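PDB 7CGF: PUM-HD domain-containing protein from Caenorhabditis elegans, which binds RNA through a Pumilio homology domain, the part present here in complex with its RNA element, and probably recognises mRNA 3' UTRs. Local coordinates for residues 241-246 with 279-284. The protein carries 2 engineered substitutions. Sequence-based numbering, arbitrary orientation.
Sequences GSEEDR and VYHKSM
With CG swung opposite the backbone N (chi1 -171°) and a bend at chi2, Glu243 brings its carboxylate to Tyr280, whose ring is swung between backbone N and carbonyl carbon (chi1 78°) to meet it from the opposite direction. Tyr280 OH donates a short hydrogen bond of 2.6 Å to Glu243 OE2, using the anti lone pair of that oxygen, which sits at the edge of the phenol ring. The same OE2 comes within 3.2 Å of His281 CE1, with carboxylate and imidazole planes only 4° apart. Tyr280 CE1 lies 3.4 Å over the centre of one imidazole face, and Arg246 O stands more distantly over the rim of the opposite face. Arg246 CB touches the ring 3.8 Å from His281 CE1, and Met247 packs on the same residue; ND1 of this buried imidazole finds no partner in the model. Beyond CB, the arginine chain turns back to its own helix start, where NH2 forms a salt bridge of 3.1 Å with Glu243 OE1, nearly in the guanidinium plane but above that of the carboxylate. Its NH1 donates to Gly241 O and Ile238 O. A leucine in place of Arg246 would probably leave Glu243 OE1 without its cationic mate and the carboxylate freer to turn away from Tyr280. The contact joins segments of two successive predicted Pumilio repeats, at the starts of helices 243-255 and 279-290, about 15 Å from the RNA at the nearest atom. With each carboxylate oxygen gripped by a different partner, Glu243 is likely to stay ionised and links arginine to tyrosine across the repeat boundary.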
loop_
_atom_site.group_PDB
_atom_site.type_symbol
_atom_site.label_atom_id
_atom_site.label_comp_id
_atom_site.label_asym_id
_atom_site.label_seq_id
_atom_site.Cartn_x
_atom_site.Cartn_y
_atom_site.Cartn_z
ATOM N N GLY A 241 -13.592 8.005 3.049
ATOM C CA GLY A 241 -14.235 8.620 4.192
ATOM C C GLY A 241 -15.726 8.815 3.970
ATOM O O GLY A 241 -16.304 8.388 2.971
ATOM N N SER A 242 -16.345 9.493 4.934
ATOM C CA SER A 242 -17.764 9.800 4.877
ATOM C C SER A 242 -18.011 11.029 4.009
ATOM O O SER A 242 -17.100 11.781 3.655
ATOM C CB SER A 242 -18.321 10.044 6.276
ATOM O OG SER A 242 -17.811 11.238 6.851
ATOM N N GLU A 243 -19.282 11.238 3.675
ATOM C CA GLU A 243 -19.651 12.456 2.975
ATOM C C GLU A 243 -19.285 13.686 3.797
ATOM O O GLU A 243 -18.863 14.712 3.245
ATOM C CB GLU A 243 -21.149 12.421 2.660
ATOM C CG GLU A 243 -21.616 13.536 1.753
ATOM C CD GLU A 243 -21.044 13.435 0.354
ATOM O OE1 GLU A 243 -20.715 12.314 -0.078
ATOM O OE2 GLU A 243 -20.914 14.488 -0.313
ATOM N N GLU A 244 -19.442 13.609 5.122
ATOM C CA GLU A 244 -19.040 14.720 5.977
ATOM C C GLU A 244 -17.535 14.955 5.910
ATOM O O GLU A 244 -17.081 16.110 5.928
ATOM C CB GLU A 244 -19.468 14.469 7.424
ATOM C CG GLU A 244 -19.264 15.692 8.310
ATOM C CD GLU A 244 -19.443 15.408 9.790
ATOM O OE1 GLU A 244 -19.891 14.295 10.146
ATOM O OE2 GLU A 244 -19.133 16.311 10.599
ATOM N N ASP A 245 -16.745 13.871 5.879
ATOM C CA ASP A 245 -15.300 14.016 5.721
ATOM C C ASP A 245 -14.967 14.762 4.441
ATOM O O ASP A 245 -14.126 15.670 4.446
ATOM C CB ASP A 245 -14.609 12.654 5.701
ATOM C CG ASP A 245 -14.691 11.935 7.028
ATOM O OD1 ASP A 245 -14.661 12.607 8.090
ATOM O OD2 ASP A 245 -14.759 10.691 6.980
ATOM N N ARG A 246 -15.624 14.396 3.333
ATOM C CA ARG A 246 -15.362 15.096 2.078
ATOM C C ARG A 246 -15.831 16.541 2.150
ATOM O O ARG A 246 -15.148 17.441 1.651
ATOM C CB ARG A 246 -16.012 14.369 0.902
ATOM C CG ARG A 246 -15.194 13.210 0.365
ATOM C CD ARG A 246 -15.859 12.525 -0.809
ATOM N NE ARG A 246 -17.143 11.932 -0.439
ATOM C CZ ARG A 246 -17.247 10.778 0.207
ATOM N NH1 ARG A 246 -16.146 10.114 0.543
ATOM N NH2 ARG A 246 -18.442 10.289 0.521
ATOM N N VAL A 279 -21.089 17.020 -7.549
ATOM C CA VAL A 279 -21.205 18.303 -8.232
ATOM C C VAL A 279 -21.193 19.456 -7.234
ATOM O O VAL A 279 -20.604 20.509 -7.500
ATOM C CB VAL A 279 -22.464 18.326 -9.118
ATOM C CG1 VAL A 279 -22.631 19.696 -9.777
ATOM C CG2 VAL A 279 -22.387 17.224 -10.159
ATOM N N TYR A 280 -21.817 19.285 -6.061
ATOM C CA TYR A 280 -21.870 20.426 -5.153
ATOM C C TYR A 280 -20.504 20.743 -4.548
ATOM O O TYR A 280 -20.261 21.898 -4.164
ATOM C CB TYR A 280 -22.932 20.218 -4.064
ATOM C CG TYR A 280 -22.592 19.300 -2.900
ATOM C CD1 TYR A 280 -22.144 18.004 -3.101
ATOM C CD2 TYR A 280 -22.753 19.740 -1.597
ATOM C CE1 TYR A 280 -21.853 17.168 -2.022
ATOM C CE2 TYR A 280 -22.485 18.915 -0.529
ATOM C CZ TYR A 280 -22.019 17.641 -0.742
ATOM O OH TYR A 280 -21.730 16.819 0.341
ATOM N N HIS A 281 -19.597 19.764 -4.518
ATOM C CA HIS A 281 -18.225 20.019 -4.078
ATOM C C HIS A 281 -17.413 20.707 -5.165
ATOM O O HIS A 281 -16.637 21.634 -4.883
ATOM C CB HIS A 281 -17.542 18.714 -3.701
ATOM C CG HIS A 281 -18.033 18.129 -2.423
ATOM N ND1 HIS A 281 -18.038 16.773 -2.184
ATOM C CD2 HIS A 281 -18.527 18.713 -1.308
ATOM C CE1 HIS A 281 -18.514 16.545 -0.975
ATOM N NE2 HIS A 281 -18.811 17.703 -0.420
ATOM N N LYS A 282 -17.571 20.240 -6.405
ATOM C CA LYS A 282 -16.950 20.914 -7.539
ATOM C C LYS A 282 -17.405 22.363 -7.624
ATOM O O LYS A 282 -16.606 23.256 -7.925
ATOM C CB LYS A 282 -17.283 20.168 -8.832
ATOM C CG LYS A 282 -16.678 18.777 -8.942
ATOM C CD LYS A 282 -17.347 17.990 -10.062
ATOM C CE LYS A 282 -16.760 16.610 -10.183
ATOM N NZ LYS A 282 -17.332 15.855 -11.338
ATOM N N SER A 283 -18.684 22.621 -7.332
ATOM C CA SER A 283 -19.196 23.989 -7.333
ATOM C C SER A 283 -18.464 24.870 -6.320
ATOM O O SER A 283 -18.206 26.049 -6.586
ATOM C CB SER A 283 -20.709 23.960 -7.056
ATOM O OG SER A 283 -21.251 25.245 -6.813
ATOM N N MET A 284 -18.136 24.325 -5.144
ATOM C CA MET A 284 -17.417 25.111 -4.144
ATOM C C MET A 284 -16.008 25.460 -4.609
ATOM O O MET A 284 -15.542 26.588 -4.395
ATOM C CB MET A 284 -17.364 24.349 -2.825
ATOM C CG MET A 284 -18.739 24.161 -2.223
ATOM S SD MET A 284 -18.665 23.057 -0.826
ATOM C CE MET A 284 -17.496 23.973 0.180
#